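Local coordinates for protein acylneuraminate lyase (Mycoplasma synoviae, PDB 4N4P) that is an acylneuraminate lyase of the TIM-barrel dihydrodipicolinate synthetase family, found here as an assembly of four chains, at residues A[11-16]-A[44-49]; A[28-33]-A[66-71]. All blocks are in the same frame, centred on the assembly; numbering follows the deposited sequence.

Contact 1. Residues A[11-16]-A[44-49]; sequences FPAMVT and GIYITG
Phe-11 lays one face of its ring over Gly-44 where the first two strands of the TIM barrel, 9-12 and 44-47, run side by side in parallel. CG of Phe-11 stands beside its own backbone N (chi1 -73°), which brings the ring across the neighbouring strand; Gly-44 CA sits 3.7 Å from the ring centroid in a CH-pi contact, and the absence of a side chain lets the ring come down directly on the backbone. Pro-12 has no N-H to give, but its O accepts a nearly straight bond from Tyr-46 N (2.9 Å, 168°). Beyond it, Tyr-46 O receives Met-14 N. Ala-13, bridged to Tyr-46 through the backbone, sets its small CB at the edge of the Tyr-46 ring, 4.1 Å from CD2; the phenol's OH goes on to Tyr-139 and Ser-107. Met-14 points to the other side, its CB on Ile-45 CG2 at 3.7 Å, while a bend at chi3 (81°) lays the sulfur end alongside Ile-47. Past the strand ends two waters bridge the segments: both donate to Met-14 O, and one accepts from Thr-48 N at 2.9 Å while donating to Thr-16 OG1.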
ATOM      1  N   PHE A  11      15.620  17.437 -20.836  1.00  7.07           N
ATOM      2  CA  PHE A  11      14.622  18.499 -20.663  1.00  7.24           C
ATOM      3  C   PHE A  11      14.440  18.775 -19.161  1.00  7.34           C
ATOM      4  O   PHE A  11      13.600  18.136 -18.533  1.00  7.57           O
ATOM      5  CB  PHE A  11      13.280  18.032 -21.214  1.00  7.26           C
ATOM      6  CG  PHE A  11      13.217  17.977 -22.720  1.00  8.80           C
ATOM      7  CD1 PHE A  11      14.021  17.099 -23.434  1.00 10.38           C
ATOM      8  CD2 PHE A  11      12.364  18.816 -23.409  1.00 10.70           C
ATOM      9  CE1 PHE A  11      13.975  17.056 -24.831  1.00 11.00           C
ATOM     10  CE2 PHE A  11      12.276  18.773 -24.815  1.00 11.73           C
ATOM     11  CZ  PHE A  11      13.097  17.923 -25.520  1.00 12.55           C
ATOM     12  N   PRO A  12      15.178  19.742 -18.597  1.00  7.54           N
ATOM     13  CA  PRO A  12      14.895  20.138 -17.217  1.00  7.31           C
ATOM     14  C   PRO A  12      13.434  20.568 -17.076  1.00  8.02           C
ATOM     15  O   PRO A  12      12.863  21.252 -17.964  1.00  8.44           O
ATOM     16  CB  PRO A  12      15.812  21.359 -16.992  1.00  8.30           C
ATOM     17  CG  PRO A  12      16.150  21.844 -18.420  1.00  8.70           C
ATOM     18  CD  PRO A  12      16.233  20.582 -19.206  1.00  6.95           C
ATOM     19  N   ALA A  13      12.828  20.148 -15.977  1.00  7.22           N
ATOM     20  CA  ALA A  13      11.517  20.651 -15.583  1.00  7.56           C
ATOM     21  C   ALA A  13      11.749  21.985 -14.879  1.00  8.21           C
ATOM     22  O   ALA A  13      12.098  22.045 -13.690  1.00  8.45           O
ATOM     23  CB  ALA A  13      10.809  19.656 -14.676  1.00  6.98           C
ATOM     24  N   MET A  14      11.605  23.050 -15.646  1.00  7.84           N
ATOM     25  CA  MET A  14      12.062  24.377 -15.242  1.00  9.06           C
ATOM     26  C   MET A  14      11.376  24.874 -13.984  1.00  8.59           C
ATOM     27  O   MET A  14      10.182  24.756 -13.868  1.00  8.63           O
ATOM     28  CB  MET A  14      11.770  25.383 -16.356  1.00  8.55           C
ATOM     29  CG  MET A  14      12.584  26.669 -16.188  1.00 10.76           C
ATOM     30  SD  MET A  14      12.102  27.881 -17.411  1.00 13.23           S
ATOM     31  CE  MET A  14      10.626  28.562 -16.689  1.00 10.88           C
ATOM     32  N   VAL A  15      12.163  25.433 -13.069  1.00  9.51           N
ATOM     33  CA  VAL A  15      11.622  26.139 -11.909  1.00  9.80           C
ATOM     34  C   VAL A  15      11.009  27.467 -12.370  1.00 10.25           C
ATOM     35  O   VAL A  15      11.449  28.051 -13.364  1.00 11.93           O
ATOM     36  CB  VAL A  15      12.706  26.366 -10.824  1.00  8.76           C
ATOM     37  CG1 VAL A  15      13.176  25.011 -10.294  1.00  9.57           C
ATOM     38  CG2 VAL A  15      13.908  27.184 -11.375  1.00 11.06           C
ATOM     39  N   THR A  16      10.011  27.938 -11.636  1.00 10.20           N
ATOM     40  CA  THR A  16       9.408  29.251 -11.910  1.00 11.29           C
ATOM     41  C   THR A  16       9.875  30.309 -10.885  1.00 10.84           C
ATOM     42  O   THR A  16       9.525  30.221  -9.722  1.00 11.75           O
ATOM     43  CB  THR A  16       7.844  29.163 -11.961  1.00 10.67           C
ATOM     44  OG1 THR A  16       7.448  28.131 -12.880  1.00 12.14           O
ATOM     45  CG2 THR A  16       7.249  30.504 -12.433  1.00 12.33           C
ATOM     46  N   GLY A  44      16.164  20.683 -24.366  1.00  7.55           N
ATOM     47  CA  GLY A  44      14.842  21.255 -24.348  1.00  7.79           C
ATOM     48  C   GLY A  44      14.491  21.688 -22.946  1.00  8.02           C
ATOM     49  O   GLY A  44      15.242  21.409 -21.993  1.00  7.76           O
ATOM     50  N   ILE A  45      13.333  22.343 -22.806  1.00  7.68           N
ATOM     51  CA  ILE A  45      12.864  22.785 -21.487  1.00  7.55           C
ATOM     52  C   ILE A  45      11.409  22.400 -21.343  1.00  8.08           C
ATOM     53  O   ILE A  45      10.615  22.574 -22.287  1.00  9.15           O
ATOM     54  CB  ILE A  45      13.008  24.331 -21.298  1.00  6.80           C
ATOM     55  CG1 ILE A  45      14.453  24.750 -21.517  1.00  7.15           C
ATOM     56  CG2 ILE A  45      12.587  24.753 -19.875  1.00  7.42           C
ATOM     57  CD1 ILE A  45      14.643  26.270 -21.701  1.00  9.06           C
ATOM     58  N   TYR A  46      11.048  21.885 -20.166  1.00  8.07           N
ATOM     59  CA  TYR A  46       9.696  21.481 -19.848  1.00  7.88           C
ATOM     60  C   TYR A  46       9.190  22.464 -18.799  1.00  8.54           C
ATOM     61  O   TYR A  46       9.727  22.512 -17.692  1.00  7.62           O
ATOM     62  CB  TYR A  46       9.719  20.065 -19.254  1.00  7.04           C
ATOM     63  CG  TYR A  46       8.370  19.487 -18.881  1.00  8.61           C
ATOM     64  CD1 TYR A  46       7.533  18.963 -19.854  1.00  8.32           C
ATOM     65  CD2 TYR A  46       7.950  19.425 -17.540  1.00  6.83           C
ATOM     66  CE1 TYR A  46       6.305  18.401 -19.527  1.00 10.49           C
ATOM     67  CE2 TYR A  46       6.716  18.866 -17.200  1.00 11.22           C
ATOM     68  CZ  TYR A  46       5.893  18.364 -18.205  1.00 10.51           C
ATOM     69  OH  TYR A  46       4.674  17.796 -17.944  1.00 11.08           O
ATOM     70  N   ILE A  47       8.193  23.273 -19.164  1.00  9.05           N
ATOM     71  CA  ILE A  47       7.780  24.369 -18.297  1.00  9.82           C
ATOM     72  C   ILE A  47       6.455  24.133 -17.616  1.00  9.29           C
ATOM     73  O   ILE A  47       5.635  23.335 -18.077  1.00  9.96           O
ATOM     74  CB  ILE A  47       7.779  25.734 -19.020  1.00 10.05           C
ATOM     75  CG1 ILE A  47       6.610  25.798 -20.017  1.00 11.35           C
ATOM     76  CG2 ILE A  47       9.163  25.977 -19.647  1.00 10.64           C
ATOM     77  CD1 ILE A  47       6.214  27.243 -20.407  1.00 11.97           C
ATOM     78  N   THR A  48       6.249  24.878 -16.528  1.00  9.61           N
ATOM     79  CA  THR A  48       5.024  24.876 -15.725  1.00 10.30           C
ATOM     80  C   THR A  48       4.490  23.495 -15.343  1.00  9.95           C
ATOM     81  O   THR A  48       3.285  23.258 -15.342  1.00  9.37           O
ATOM     82  CB  THR A  48       3.891  25.810 -16.320  1.00 10.37           C
ATOM     83  OG1 THR A  48       3.581  25.427 -17.675  1.00  9.21           O
ATOM     84  CG2 THR A  48       4.374  27.262 -16.299  1.00 10.78           C
ATOM     85  N   GLY A  49       5.407  22.603 -14.984  1.00 10.29           N
ATOM     86  CA  GLY A  49       5.022  21.302 -14.461  1.00  9.94           C
ATOM     87  C   GLY A  49       5.099  21.414 -12.940  1.00 10.43           C
ATOM     88  O   GLY A  49       5.203  22.523 -12.408  1.00  9.22           O
TER
HETATM   89  O   HOH W   1       8.160  26.408 -15.026  1.00 10.34           O
HETATM   90  O   HOH W   2       8.412  22.735 -15.105  1.00 10.66           O

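Contact 2. Residues A[28-33]-A[66-71]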
ATOM      1  N   GLY A  28      13.472  37.055 -14.015  1.00 15.39           N
ATOM      2  CA  GLY A  28      14.078  35.784 -13.608  1.00 15.80           C
ATOM      3  C   GLY A  28      13.762  34.623 -14.546  1.00 16.10           C
ATOM      4  O   GLY A  28      14.601  33.739 -14.753  1.00 14.99           O
ATOM      5  N   VAL A  29      12.547  34.606 -15.102  1.00 16.20           N
ATOM      6  CA  VAL A  29      12.182  33.541 -16.055  1.00 16.52           C
ATOM      7  C   VAL A  29      13.184  33.548 -17.217  1.00 16.59           C
ATOM      8  O   VAL A  29      13.730  32.507 -17.608  1.00 15.50           O
ATOM      9  CB  VAL A  29      10.729  33.691 -16.565  1.00 16.01           C
ATOM     10  CG1 VAL A  29      10.451  32.694 -17.695  1.00 15.65           C
ATOM     11  CG2 VAL A  29       9.737  33.516 -15.415  1.00 16.87           C
ATOM     12  N   LYS A  30      13.488  34.739 -17.740  1.00 16.91           N
ATOM     13  CA  LYS A  30      14.416  34.822 -18.857  1.00 16.81           C
ATOM     14  C   LYS A  30      15.827  34.383 -18.470  1.00 15.64           C
ATOM     15  O   LYS A  30      16.496  33.685 -19.244  1.00 15.05           O
ATOM     16  CB  LYS A  30      14.437  36.225 -19.482  1.00 18.12           C
ATOM     17  CG  LYS A  30      13.049  36.856 -19.733  1.00 21.75           C
ATOM     18  CD  LYS A  30      12.553  36.559 -21.145  1.00 25.82           C
ATOM     19  CE  LYS A  30      11.359  37.384 -21.547  1.00 26.77           C
ATOM     20  NZ  LYS A  30      11.603  38.395 -22.643  1.00 28.98           N
ATOM     21  N   GLU A  31      16.278  34.756 -17.269  1.00 14.23           N
ATOM     22  CA  GLU A  31      17.623  34.349 -16.837  1.00 13.04           C
ATOM     23  C   GLU A  31      17.710  32.833 -16.641  1.00 11.54           C
ATOM     24  O   GLU A  31      18.720  32.234 -16.961  1.00 11.29           O
ATOM     25  CB  GLU A  31      18.042  35.039 -15.539  1.00 13.98           C
ATOM     26  CG  GLU A  31      18.251  36.553 -15.669  1.00 15.30           C
ATOM     27  CD  GLU A  31      18.952  37.137 -14.453  1.00 22.16           C
ATOM     28  OE1 GLU A  31      19.763  36.429 -13.796  1.00 19.87           O
ATOM     29  OE2 GLU A  31      18.698  38.327 -14.160  1.00 24.83           O
ATOM     30  N   VAL A  32      16.670  32.228 -16.084  1.00 11.11           N
ATOM     31  CA  VAL A  32      16.677  30.770 -15.922  1.00 10.94           C
ATOM     32  C   VAL A  32      16.740  30.089 -17.292  1.00 11.03           C
ATOM     33  O   VAL A  32      17.469  29.129 -17.466  1.00 10.17           O
ATOM     34  CB  VAL A  32      15.456  30.285 -15.125  1.00 10.93           C
ATOM     35  CG1 VAL A  32      15.221  28.775 -15.298  1.00 10.97           C
ATOM     36  CG2 VAL A  32      15.636  30.669 -13.640  1.00 11.54           C
ATOM     37  N   VAL A  33      15.945  30.566 -18.249  1.00 10.23           N
ATOM     38  CA  VAL A  33      15.977  29.983 -19.608  1.00 10.51           C
ATOM     39  C   VAL A  33      17.390  30.068 -20.193  1.00 10.52           C
ATOM     40  O   VAL A  33      17.940  29.064 -20.671  1.00 10.36           O
ATOM     41  CB  VAL A  33      14.904  30.610 -20.553  1.00 10.04           C
ATOM     42  CG1 VAL A  33      15.081  30.112 -22.037  1.00 10.12           C
ATOM     43  CG2 VAL A  33      13.500  30.282 -20.067  1.00 11.05           C
ATOM     44  N   MET A  66       4.673  31.295 -20.057  1.00 11.60           N
ATOM     45  CA  MET A  66       4.752  30.686 -21.391  1.00 11.42           C
ATOM     46  C   MET A  66       5.305  31.683 -22.411  1.00 12.10           C
ATOM     47  O   MET A  66       6.129  31.324 -23.278  1.00 11.28           O
ATOM     48  CB  MET A  66       3.392  30.188 -21.821  1.00 11.93           C
ATOM     49  CG  MET A  66       2.907  28.976 -21.023  1.00 11.09           C
ATOM     50  SD  MET A  66       1.211  28.509 -21.310  1.00 13.93           S
ATOM     51  CE  MET A  66       1.284  27.857 -22.990  1.00 11.49           C
ATOM     52  N   LYS A  67       4.834  32.932 -22.326  1.00 11.26           N
ATOM     53  CA  LYS A  67       5.319  33.987 -23.234  1.00 12.19           C
ATOM     54  C   LYS A  67       6.782  34.289 -23.013  1.00 11.75           C
ATOM     55  O   LYS A  67       7.560  34.358 -23.967  1.00 11.92           O
ATOM     56  CB  LYS A  67       4.491  35.274 -23.068  1.00 12.17           C
ATOM     57  CG  LYS A  67       3.096  35.098 -23.513  1.00 16.04           C
ATOM     58  CD  LYS A  67       2.155  36.108 -22.883  1.00 22.09           C
ATOM     59  CE  LYS A  67       0.788  35.994 -23.501  1.00 25.61           C
ATOM     60  NZ  LYS A  67       0.871  36.174 -24.990  1.00 28.01           N
ATOM     61  N   LEU A  68       7.165  34.447 -21.751  1.00 11.19           N
ATOM     62  CA  LEU A  68       8.519  34.840 -21.403  1.00 12.14           C
ATOM     63  C   LEU A  68       9.518  33.768 -21.792  1.00 11.21           C
ATOM     64  O   LEU A  68      10.621  34.084 -22.238  1.00 10.71           O
ATOM     65  CB  LEU A  68       8.636  35.136 -19.911  1.00 12.48           C
ATOM     66  CG  LEU A  68       7.894  36.344 -19.337  1.00 14.81           C
ATOM     67  CD1 LEU A  68       7.917  36.266 -17.807  1.00 15.24           C
ATOM     68  CD2 LEU A  68       8.458  37.683 -19.836  1.00 17.48           C
ATOM     69  N   VAL A  69       9.123  32.505 -21.638  1.00 10.64           N
ATOM     70  CA  VAL A  69      10.017  31.406 -21.997  1.00  9.99           C
ATOM     71  C   VAL A  69      10.238  31.344 -23.508  1.00 10.81           C
ATOM     72  O   VAL A  69      11.383  31.210 -23.987  1.00  9.80           O
ATOM     73  CB  VAL A  69       9.495  30.038 -21.470  1.00 10.22           C
ATOM     74  CG1 VAL A  69      10.242  28.883 -22.121  1.00  9.41           C
ATOM     75  CG2 VAL A  69       9.659  29.974 -19.940  1.00  9.20           C
ATOM     76  N   ALA A  70       9.144  31.447 -24.255  1.00 11.41           N
ATOM     77  CA  ALA A  70       9.230  31.386 -25.714  1.00 11.88           C
ATOM     78  C   ALA A  70      10.080  32.539 -26.249  1.00 13.41           C
ATOM     79  O   ALA A  70      10.905  32.332 -27.141  1.00 13.50           O
ATOM     80  CB  ALA A  70       7.868  31.396 -26.327  1.00 12.41           C
ATOM     81  N   GLU A  71       9.897  33.728 -25.673  1.00 13.33           N
ATOM     82  CA  GLU A  71      10.740  34.899 -25.971  1.00 14.45           C
ATOM     83  C   GLU A  71      12.213  34.689 -25.690  1.00 13.82           C
ATOM     84  O   GLU A  71      13.053  34.851 -26.581  1.00 14.79           O
ATOM     85  CB  GLU A  71      10.219  36.141 -25.226  1.00 15.01           C
ATOM     86  CG  GLU A  71       8.860  36.583 -25.747  1.00 20.57           C
ATOM     87  CD  GLU A  71       8.280  37.778 -24.999  1.00 25.49           C
ATOM     88  OE1 GLU A  71       8.948  38.316 -24.077  1.00 28.13           O
ATOM     89  OE2 GLU A  71       7.144  38.170 -25.348  1.00 29.39           O
TER
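Helices 26-39 and 59-73 are neighbours in the outer layer of the TIM barrel, and the segments 28-33 and 66-71 are part of the seam between them. The two short segments run in broadly the same direction, crossing at -41°. The inner part of the seam is made of branched apolar side chains. Val-29 comes from one helix and meets Leu-68 and Val-69 at about a right angle to each: its CG1 lies 3.6 Å from Val-69 CG2 and also touches Leu-68 CB. One turn on, Val-33 sends CG2 to the same Val-69 methyl, 3.9 Å away, so that CG2 of Val-69 is met by both valines. Beta-branched valine suits this place, since its methyls start close to the backbone and fill the seam at an axis separation of 8.8 Å. Toward solvent the longer Lys-30 takes over. Bends at chi2 (-93°) and chi4 carry its chain across Leu-68, with CD 3.3 Å from Leu-68 O and CE pressed tightly on Leu-68 CD2 at 3.4 Å. The ammonium then reaches Glu-71, whose extended chain offers OE1 through its anti lone pair, with NZ 3.0 Å away. The seam thus grades from buried methyl packing to a salt bridge at its outer margin, where the lysine's aliphatic part covers leucine and its charge is probably balanced by the exposed carboxylate.

Contacts 1 and 2 are inner and outer layers of one part of the barrel: strand 9-12 leads into helix 26-39, which leads into strand 44-47, and helix 59-73 follows. Their centres lie about 11 Å apart, contact 1 about 5 Å from the centre of the chain and contact 2 about 15 Å. Met-14 joins them: its CG lies 3.5 Å from Val-32 CG1, its SD 3.8 Å from Val-33 CG2, and its CE 3.7 Å from Val-69 CG2, so one flexible thioether chain fits against both helices. Ile-47 adds a second link, with CD1 3.8 Å from Met-66 CG. The helix seam therefore packs directly against side chains of strand 44-47 and of the turn that follows strand 9-12.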